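Local coordinates for protein UDP-glucose:anthocyanidin 3-O-glucosyltransferase (Clitoria ternatea, PDB 4REL) that belongs to the GT-B clan of glycosyltransferases, is built on two parallel beta sheets and carries a bound KMP ligand, at residues S262-A267 and N355-I360; L144-D149 and V201-A206; N23-L28 and F37-T42. All blocks are in the same frame, centred on the assembly; numbering follows the deposited sequence.

Contact 1 of 3, residues S262-A267 and N355-I360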
loop_
_atom_site.group_PDB
_atom_site.type_symbol
_atom_site.label_atom_id
_atom_site.label_comp_id
_atom_site.label_asym_id
_atom_site.label_seq_id
_atom_site.Cartn_x
_atom_site.Cartn_y
_atom_site.Cartn_z
ATOM N N SER A 262 -4.588 18.569 -22.528
ATOM C CA SER A 262 -3.956 17.712 -23.533
ATOM C C SER A 262 -3.496 16.377 -22.944
ATOM O O SER A 262 -3.223 16.285 -21.745
ATOM C CB SER A 262 -2.755 18.430 -24.153
ATOM O OG SER A 262 -3.144 19.640 -24.774
ATOM N N SER A 263 -3.389 15.347 -23.782
ATOM C CA SER A 263 -2.989 14.030 -23.291
ATOM C C SER A 263 -1.600 14.084 -22.653
ATOM O O SER A 263 -0.696 14.757 -23.152
ATOM C CB SER A 263 -3.017 12.987 -24.410
ATOM O OG SER A 263 -1.870 13.090 -25.226
ATOM N N ARG A 264 -1.454 13.384 -21.529
ATOM C CA ARG A 264 -0.179 13.298 -20.808
ATOM C C ARG A 264 0.481 14.650 -20.536
ATOM O O ARG A 264 1.706 14.768 -20.601
ATOM C CB ARG A 264 0.796 12.381 -21.565
ATOM C CG ARG A 264 0.254 10.967 -21.823
ATOM C CD ARG A 264 -0.141 10.280 -20.518
ATOM N NE ARG A 264 -0.511 8.872 -20.698
ATOM C CZ ARG A 264 -1.218 8.164 -19.819
ATOM N NH1 ARG A 264 -1.508 6.891 -20.063
ATOM N NH2 ARG A 264 -1.648 8.731 -18.700
ATOM N N SER A 265 -0.314 15.671 -20.216
ATOM C CA SER A 265 0.239 17.007 -19.988
ATOM C C SER A 265 0.179 17.463 -18.524
ATOM O O SER A 265 0.874 18.407 -18.141
ATOM C CB SER A 265 -0.498 18.031 -20.844
ATOM O OG SER A 265 -1.848 18.115 -20.433
ATOM N N VAL A 266 -0.646 16.796 -17.720
ATOM C CA VAL A 266 -0.953 17.274 -16.368
ATOM C C VAL A 266 -0.154 16.555 -15.295
ATOM O O VAL A 266 -0.001 15.340 -15.341
ATOM C CB VAL A 266 -2.447 17.099 -16.050
ATOM C CG1 VAL A 266 -2.765 17.601 -14.634
ATOM C CG2 VAL A 266 -3.289 17.841 -17.073
ATOM N N ALA A 267 0.368 17.308 -14.331
ATOM C CA ALA A 267 0.993 16.688 -13.161
ATOM C C ALA A 267 -0.028 16.496 -12.037
ATOM O O ALA A 267 -0.603 17.473 -11.537
ATOM C CB ALA A 267 2.160 17.542 -12.673
ATOM N N ASN A 355 -2.076 2.160 -14.785
ATOM C CA ASN A 355 -2.608 3.140 -15.724
ATOM C C ASN A 355 -1.574 3.758 -16.666
ATOM O O ASN A 355 -1.903 4.646 -17.456
ATOM C CB ASN A 355 -3.352 4.244 -14.966
ATOM C CG ASN A 355 -4.695 3.784 -14.455
ATOM O OD1 ASN A 355 -5.605 3.512 -15.241
ATOM N ND2 ASN A 355 -4.836 3.696 -13.136
ATOM N N GLY A 356 -0.331 3.292 -16.586
ATOM C CA GLY A 356 0.735 3.788 -17.446
ATOM C C GLY A 356 1.197 5.204 -17.122
ATOM O O GLY A 356 1.678 5.924 -17.994
ATOM N N VAL A 357 1.066 5.616 -15.868
ATOM C CA VAL A 357 1.491 6.963 -15.502
ATOM C C VAL A 357 2.861 6.915 -14.837
ATOM O O VAL A 357 3.028 6.261 -13.803
ATOM C CB VAL A 357 0.485 7.647 -14.567
ATOM C CG1 VAL A 357 1.002 9.037 -14.170
ATOM C CG2 VAL A 357 -0.856 7.761 -15.255
ATOM N N PRO A 358 3.849 7.603 -15.429
ATOM C CA PRO A 358 5.202 7.617 -14.867
ATOM C C PRO A 358 5.243 8.457 -13.593
ATOM O O PRO A 358 4.345 9.275 -13.377
ATOM C CB PRO A 358 6.036 8.260 -15.979
ATOM C CG PRO A 358 5.068 9.106 -16.728
ATOM C CD PRO A 358 3.764 8.354 -16.696
ATOM N N MET A 359 6.247 8.251 -12.744
ATOM C CA MET A 359 6.227 8.879 -11.423
ATOM C C MET A 359 7.455 9.715 -11.094
ATOM O O MET A 359 8.542 9.452 -11.584
ATOM C CB MET A 359 6.044 7.806 -10.347
ATOM C CG MET A 359 4.623 7.273 -10.266
ATOM S SD MET A 359 4.479 5.741 -9.334
ATOM C CE MET A 359 5.053 4.551 -10.553
ATOM N N ILE A 360 7.251 10.738 -10.264
ATOM C CA ILE A 360 8.339 11.449 -9.599
ATOM C C ILE A 360 8.148 11.153 -8.128
ATOM O O ILE A 360 7.065 11.392 -7.579
ATOM C CB ILE A 360 8.248 12.966 -9.811
ATOM C CG1 ILE A 360 8.477 13.313 -11.279
ATOM C CG2 ILE A 360 9.272 13.701 -8.926
ATOM C CD1 ILE A 360 8.074 14.737 -11.646
#

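Contact 2 of 3, residues L144-D149 and V201-A206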
loop_
_atom_site.group_PDB
_atom_site.type_symbol
_atom_site.label_atom_id
_atom_site.label_comp_id
_atom_site.label_asym_id
_atom_site.label_seq_id
_atom_site.Cartn_x
_atom_site.Cartn_y
_atom_site.Cartn_z
ATOM N N LEU A 144 13.467 -8.105 2.715
ATOM C CA LEU A 144 14.208 -7.448 3.787
ATOM C C LEU A 144 14.145 -8.217 5.101
ATOM O O LEU A 144 15.145 -8.336 5.811
ATOM C CB LEU A 144 13.670 -6.033 4.012
ATOM C CG LEU A 144 13.614 -5.123 2.791
ATOM C CD1 LEU A 144 12.941 -3.806 3.159
ATOM C CD2 LEU A 144 15.015 -4.881 2.271
ATOM N N TYR A 145 12.966 -8.751 5.415
ATOM C CA TYR A 145 12.721 -9.341 6.726
ATOM C C TYR A 145 13.404 -10.689 6.935
ATOM O O TYR A 145 13.483 -11.185 8.057
ATOM C CB TYR A 145 11.207 -9.373 6.999
ATOM C CG TYR A 145 10.680 -7.958 6.973
ATOM C CD1 TYR A 145 10.944 -7.097 8.023
ATOM C CD2 TYR A 145 10.010 -7.460 5.862
ATOM C CE1 TYR A 145 10.521 -5.783 7.999
ATOM C CE2 TYR A 145 9.572 -6.142 5.829
ATOM C CZ TYR A 145 9.830 -5.314 6.905
ATOM O OH TYR A 145 9.413 -4.003 6.893
ATOM N N PHE A 146 13.936 -11.254 5.857
ATOM C CA PHE A 146 14.732 -12.473 5.944
ATOM C C PHE A 146 16.230 -12.207 5.965
ATOM O O PHE A 146 17.036 -13.146 5.963
ATOM C CB PHE A 146 14.376 -13.399 4.788
ATOM C CG PHE A 146 12.981 -13.934 4.873
ATOM C CD1 PHE A 146 12.741 -15.171 5.453
ATOM C CD2 PHE A 146 11.907 -13.193 4.400
ATOM C CE1 PHE A 146 11.453 -15.671 5.549
ATOM C CE2 PHE A 146 10.615 -13.685 4.501
ATOM C CZ PHE A 146 10.392 -14.924 5.070
ATOM N N ASN A 147 16.600 -10.930 6.025
ATOM C CA ASN A 147 18.004 -10.541 5.924
ATOM C C ASN A 147 18.344 -9.363 6.831
ATOM O O ASN A 147 19.189 -8.545 6.492
ATOM C CB ASN A 147 18.361 -10.199 4.469
ATOM C CG ASN A 147 18.250 -11.397 3.544
ATOM O OD1 ASN A 147 19.181 -12.202 3.430
ATOM N ND2 ASN A 147 17.112 -11.522 2.875
ATOM N N ILE A 148 17.693 -9.290 7.990
ATOM C CA ILE A 148 17.861 -8.138 8.876
ATOM C C ILE A 148 19.313 -7.949 9.331
ATOM O O ILE A 148 19.835 -6.828 9.302
ATOM C CB ILE A 148 16.920 -8.222 10.098
ATOM C CG1 ILE A 148 15.465 -8.243 9.632
ATOM C CG2 ILE A 148 17.171 -7.056 11.061
ATOM C CD1 ILE A 148 14.490 -8.695 10.688
ATOM N N ASP A 149 19.977 -9.033 9.728
ATOM C CA ASP A 149 21.356 -8.905 10.211
ATOM C C ASP A 149 22.309 -8.409 9.122
ATOM O O ASP A 149 23.154 -7.549 9.378
ATOM C CB ASP A 149 21.842 -10.218 10.830
ATOM C CG ASP A 149 21.063 -10.595 12.078
ATOM O OD1 ASP A 149 20.359 -9.722 12.626
ATOM O OD2 ASP A 149 21.157 -11.758 12.516
ATOM N N VAL A 201 10.681 -14.768 10.847
ATOM C CA VAL A 201 10.376 -15.991 11.567
ATOM C C VAL A 201 8.881 -16.309 11.474
ATOM O O VAL A 201 8.477 -17.477 11.425
ATOM C CB VAL A 201 10.793 -15.868 13.043
ATOM C CG1 VAL A 201 10.284 -17.055 13.846
ATOM C CG2 VAL A 201 12.301 -15.790 13.149
ATOM N N VAL A 202 8.065 -15.263 11.442
ATOM C CA VAL A 202 6.608 -15.427 11.407
ATOM C C VAL A 202 6.092 -15.959 10.061
ATOM O O VAL A 202 5.336 -16.932 10.019
ATOM C CB VAL A 202 5.888 -14.105 11.774
ATOM C CG1 VAL A 202 4.390 -14.167 11.404
ATOM C CG2 VAL A 202 6.054 -13.802 13.260
ATOM N N LEU A 203 6.508 -15.334 8.965
ATOM C CA LEU A 203 5.940 -15.646 7.648
ATOM C C LEU A 203 6.084 -17.104 7.142
ATOM O O LEU A 203 5.168 -17.614 6.485
ATOM C CB LEU A 203 6.428 -14.654 6.586
ATOM C CG LEU A 203 5.919 -13.223 6.765
ATOM C CD1 LEU A 203 6.586 -12.300 5.766
ATOM C CD2 LEU A 203 4.407 -13.184 6.586
ATOM N N PRO A 204 7.214 -17.780 7.434
ATOM C CA PRO A 204 7.282 -19.179 6.992
ATOM C C PRO A 204 6.284 -20.102 7.701
ATOM O O PRO A 204 6.089 -21.252 7.277
ATOM C CB PRO A 204 8.726 -19.579 7.335
ATOM C CG PRO A 204 9.484 -18.293 7.247
ATOM C CD PRO A 204 8.539 -17.295 7.868
ATOM N N GLN A 205 5.655 -19.619 8.766
ATOM C CA GLN A 205 4.683 -20.437 9.485
ATOM C C GLN A 205 3.292 -20.321 8.866
ATOM O O GLN A 205 2.375 -21.049 9.245
ATOM C CB GLN A 205 4.654 -20.051 10.969
ATOM C CG GLN A 205 6.024 -20.195 11.640
ATOM C CD GLN A 205 6.008 -19.824 13.099
ATOM O OE1 GLN A 205 5.334 -20.470 13.914
ATOM N NE2 GLN A 205 6.757 -18.781 13.451
ATOM N N ALA A 206 3.145 -19.402 7.915
ATOM C CA ALA A 206 1.872 -19.222 7.221
ATOM C C ALA A 206 1.629 -20.336 6.215
ATOM O O ALA A 206 2.543 -20.748 5.495
ATOM C CB ALA A 206 1.825 -17.876 6.524
#

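Contact 3 of 3, residues N23-L28 and F37-T42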
loop_
_atom_site.group_PDB
_atom_site.type_symbol
_atom_site.label_atom_id
_atom_site.label_comp_id
_atom_site.label_asym_id
_atom_site.label_seq_id
_atom_site.Cartn_x
_atom_site.Cartn_y
_atom_site.Cartn_z
ATOM N N ASN A 23 -11.155 -5.792 -0.037
ATOM C CA ASN A 23 -11.221 -6.120 -1.457
ATOM C C ASN A 23 -11.049 -7.621 -1.664
ATOM O O ASN A 23 -11.829 -8.262 -2.370
ATOM C CB ASN A 23 -10.128 -5.358 -2.198
ATOM C CG ASN A 23 -10.294 -5.398 -3.698
ATOM O OD1 ASN A 23 -11.413 -5.324 -4.225
ATOM N ND2 ASN A 23 -9.171 -5.496 -4.407
ATOM N N LEU A 24 -10.028 -8.190 -1.035
ATOM C CA LEU A 24 -9.786 -9.628 -1.161
ATOM C C LEU A 24 -10.931 -10.452 -0.573
ATOM O O LEU A 24 -11.405 -11.416 -1.188
ATOM C CB LEU A 24 -8.464 -10.007 -0.491
ATOM C CG LEU A 24 -8.160 -11.514 -0.452
ATOM C CD1 LEU A 24 -7.954 -12.071 -1.853
ATOM C CD2 LEU A 24 -6.923 -11.777 0.411
ATOM N N VAL A 25 -11.386 -10.076 0.617
ATOM C CA VAL A 25 -12.487 -10.802 1.261
ATOM C C VAL A 25 -13.773 -10.732 0.433
ATOM O O VAL A 25 -14.512 -11.721 0.326
ATOM C CB VAL A 25 -12.724 -10.281 2.703
ATOM C CG1 VAL A 25 -14.011 -10.862 3.291
ATOM C CG2 VAL A 25 -11.529 -10.634 3.590
ATOM N N LEU A 26 -14.041 -9.573 -0.170
ATOM C CA LEU A 26 -15.203 -9.452 -1.056
ATOM C C LEU A 26 -15.116 -10.451 -2.212
ATOM O O LEU A 26 -16.116 -11.079 -2.568
ATOM C CB LEU A 26 -15.345 -8.022 -1.595
ATOM C CG LEU A 26 -15.858 -6.981 -0.599
ATOM C CD1 LEU A 26 -15.691 -5.571 -1.130
ATOM C CD2 LEU A 26 -17.325 -7.229 -0.257
ATOM N N LYS A 27 -13.930 -10.599 -2.792
ATOM C CA LYS A 27 -13.747 -11.535 -3.909
ATOM C C LYS A 27 -13.961 -12.970 -3.448
ATOM O O LYS A 27 -14.612 -13.760 -4.128
ATOM C CB LYS A 27 -12.345 -11.406 -4.515
ATOM C CG LYS A 27 -12.089 -10.085 -5.249
ATOM C CD LYS A 27 -10.608 -9.943 -5.621
ATOM C CE LYS A 27 -10.298 -8.526 -6.092
ATOM N NZ LYS A 27 -8.853 -8.388 -6.444
ATOM N N LEU A 28 -13.382 -13.304 -2.298
ATOM C CA LEU A 28 -13.518 -14.654 -1.743
ATOM C C LEU A 28 -14.968 -14.949 -1.357
ATOM O O LEU A 28 -15.459 -16.060 -1.564
ATOM C CB LEU A 28 -12.617 -14.826 -0.515
ATOM C CG LEU A 28 -11.113 -14.765 -0.805
ATOM C CD1 LEU A 28 -10.320 -14.734 0.505
ATOM C CD2 LEU A 28 -10.675 -15.941 -1.671
ATOM N N PHE A 37 -17.524 -15.409 6.309
ATOM C CA PHE A 37 -16.344 -14.561 6.439
ATOM C C PHE A 37 -16.587 -13.554 7.557
ATOM O O PHE A 37 -17.528 -12.759 7.504
ATOM C CB PHE A 37 -16.034 -13.855 5.111
ATOM C CG PHE A 37 -15.614 -14.805 4.013
ATOM C CD1 PHE A 37 -14.271 -15.023 3.741
ATOM C CD2 PHE A 37 -16.563 -15.520 3.290
ATOM C CE1 PHE A 37 -13.872 -15.909 2.742
ATOM C CE2 PHE A 37 -16.171 -16.415 2.295
ATOM C CZ PHE A 37 -14.825 -16.605 2.019
ATOM N N SER A 38 -15.738 -13.601 8.577
ATOM C CA SER A 38 -15.925 -12.770 9.753
ATOM C C SER A 38 -14.785 -11.769 9.833
ATOM O O SER A 38 -13.644 -12.137 10.107
ATOM C CB SER A 38 -15.985 -13.639 11.013
ATOM O OG SER A 38 -17.167 -14.453 11.029
ATOM N N PHE A 39 -15.110 -10.507 9.579
ATOM C CA PHE A 39 -14.124 -9.430 9.473
ATOM C C PHE A 39 -14.032 -8.729 10.825
ATOM O O PHE A 39 -15.000 -8.134 11.299
ATOM C CB PHE A 39 -14.572 -8.452 8.377
ATOM C CG PHE A 39 -13.475 -7.585 7.832
ATOM C CD1 PHE A 39 -12.786 -7.958 6.689
ATOM C CD2 PHE A 39 -13.144 -6.390 8.451
ATOM C CE1 PHE A 39 -11.780 -7.160 6.166
ATOM C CE2 PHE A 39 -12.135 -5.579 7.932
ATOM C CZ PHE A 39 -11.456 -5.965 6.796
ATOM N N ILE A 40 -12.861 -8.792 11.444
ATOM C CA ILE A 40 -12.713 -8.381 12.832
ATOM C C ILE A 40 -11.814 -7.150 12.901
ATOM O O ILE A 40 -10.601 -7.243 12.714
ATOM C CB ILE A 40 -12.099 -9.520 13.675
ATOM C CG1 ILE A 40 -12.980 -10.776 13.593
ATOM C CG2 ILE A 40 -11.912 -9.081 15.123
ATOM C CD1 ILE A 40 -12.292 -12.056 14.106
ATOM N N GLY A 41 -12.417 -5.993 13.157
ATOM C CA GLY A 41 -11.663 -4.745 13.212
ATOM C C GLY A 41 -11.929 -3.985 14.493
ATOM O O GLY A 41 -12.605 -4.494 15.388
ATOM N N THR A 42 -11.401 -2.767 14.588
ATOM C CA THR A 42 -11.673 -1.910 15.736
ATOM C C THR A 42 -12.871 -1.034 15.401
ATOM O O THR A 42 -13.326 -1.017 14.253
ATOM C CB THR A 42 -10.481 -1.005 16.041
ATOM O OG1 THR A 42 -10.196 -0.202 14.884
ATOM C CG2 THR A 42 -9.248 -1.835 16.367
#

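Contact 1 of 3, residues S262-A267 and N355-I360
In the six-stranded parallel sheet of this GT-B glycosyltransferase, Arg264 reaches from the turn before strand 266-270 to Asn355, Gly356 and Val357, the connection between helix 346-354 and strand 359-361. The two strands are not neighbours in the sheet, since strand 337-342 runs between them, and the long arginine side chain spans that gap at the end of the sheet where the strands begin. Its starting point is a type II beta turn from Ser262 to Ser265. Arg264 holds the third place in that turn with a positive phi of 50°, while the OG of Ser265 adds a side-chain bond of 2.6 Å to the O of Ser262. The arginine bends at its second torsion (chi2 -57°), and the rest of the chain then extends to carry the guanidinium across. There NH1 gives a weak hydrogen bond to the O of Asn355, 3.5 Å long and bent to 145° at the hydrogen. The O of Gly356 lies over one face of the guanidinium, off toward its rim, 3.9 Å from NH1 of Arg264. On the other branch, NH2 of Arg264 passes CG2 of Val357 at 3.7 Å, the two side chains meeting at a slant. NH2 makes its hydrogen bond to the O of Val337, so one guanidinium touches backbone of the middle strand and of the loop leading to strand 359-361. Gly356 follows the helix in a Schellman motif, and Val357 beyond it also rests on Phe340. A positive charge near carbonyls at the C-terminal end of helix 346-354 would probably interact favourably with the helix dipole. The arrangement is a helix-to-strand connection, closed by a Schellman motif, in the alternating, Rossmann-like domain of the GT-B fold.

Contact 2 of 3, residues L144-D149 and V201-A206
Phe146 is the residue through which 144-149 meets Leu203 and Pro204, and its neighbours show how one short turn can serve two surroundings at once. The segment starts with Leu144, whose O accepts the backbone N of Asn147 at 3.0 Å and so closes the turn that presents the two aromatic residues. Tyr145 sets out toward 201-206, yet its ring swings off to lie among Trp135, Leu196 and the bound KMP. Phe146 differs: its side chain starts out across the line to 201-206, and its ring end closes in. With CG beside the backbone N (chi1 -67°), the ring meets the proline with its edge: CE1 of Phe146 lies 3.7 Å from CG of Pro204, near the plane of the ring. Its CZ also approaches CB of Leu203, at 4.3 Å. Tyr225, Met226 and Lys229 of helix 220-229 pack on the same phenylalanine. Asn147 then sits at the N-cap position of helix 148-157 without a side-chain cap; its ND2 is instead bonded to the O of Ser143 and the OH of Tyr225. Across the contact, Gln205 braces the short 3-10 turn: the N-H of its NE2 runs almost straight (174°) to the O of Val201, 3.0 Å away, but comes from above the carbonyl plane. The arrangement is apolar packing that flanks the ligand pocket in the N-terminal domain of a GT-B fold.

Contact 3 of 3, residues N23-L28 and F37-T42
Phe37 lies against two residues of helix 23-28, Val25 and Leu28, one helical turn apart. A chi1 of -66° sets its CG anti to the carbonyl carbon and carries the ring to the last turn of 23-28. The far end of the ring meets Leu28: CE1 of Phe37 sits 3.7 Å from CB of Leu28, and CZ of Phe37 is at the same distance from the carbonyl O of Leu28. Nearer the strand, CG1 of Val25 packs on CB of Phe37 at 4.0 Å, the two side chains lying alongside each other and running opposite ways. The second methyl of Val25 is turned to the next strand residue that points to the helix. It arrives at the edge of the Phe39 ring, with CG2 of Val25 4.3 Å from CD1 of Phe39. Helix and strand belong to the beta-alpha-beta crossover formed by strand 6-10, helix 18-31 and strand 36-42, and the axes of segments 23-28 and 37-42 run nearly antiparallel (167°), 10.1 Å apart at closest approach. Alternation along the strand sends Phe37 and Phe39 to the helix and Ser38 away from it. Farther out, Val25 also rests on Ile9 and Ile59 of the two strands flanking 36-42, and the ring of Phe39 meets Phe50 edge-to-face. Leu28 also touches Phe436, Val440 and Ile443 of the C-terminal helix 431-445. Polar bonds fix the helix as well: Asn23 grips the O of Leu239 and the N of Cys241 with its two amide ends, and NZ of Lys27 reaches that same Leu239 O.

Along the chain the contacts come in series, contact 3 first, then contact 2, then contact 1. The first two belong to the half of the protein built on the seven-stranded sheet: contact 3 packs a crossover helix on strand 36-42, and contact 2 lies beside strand 131-135, their centres 25 Å apart. Contact 1 belongs to the six-stranded sheet, its centre 33 Å from that of contact 3 and 37 Å from that of contact 2, on the opposite side of the chain's centre from both. None touches another. Two separate alternating domains of this kind define the GT-B architecture, and the C-terminal helix 431-445 returns to the first domain near contact 3.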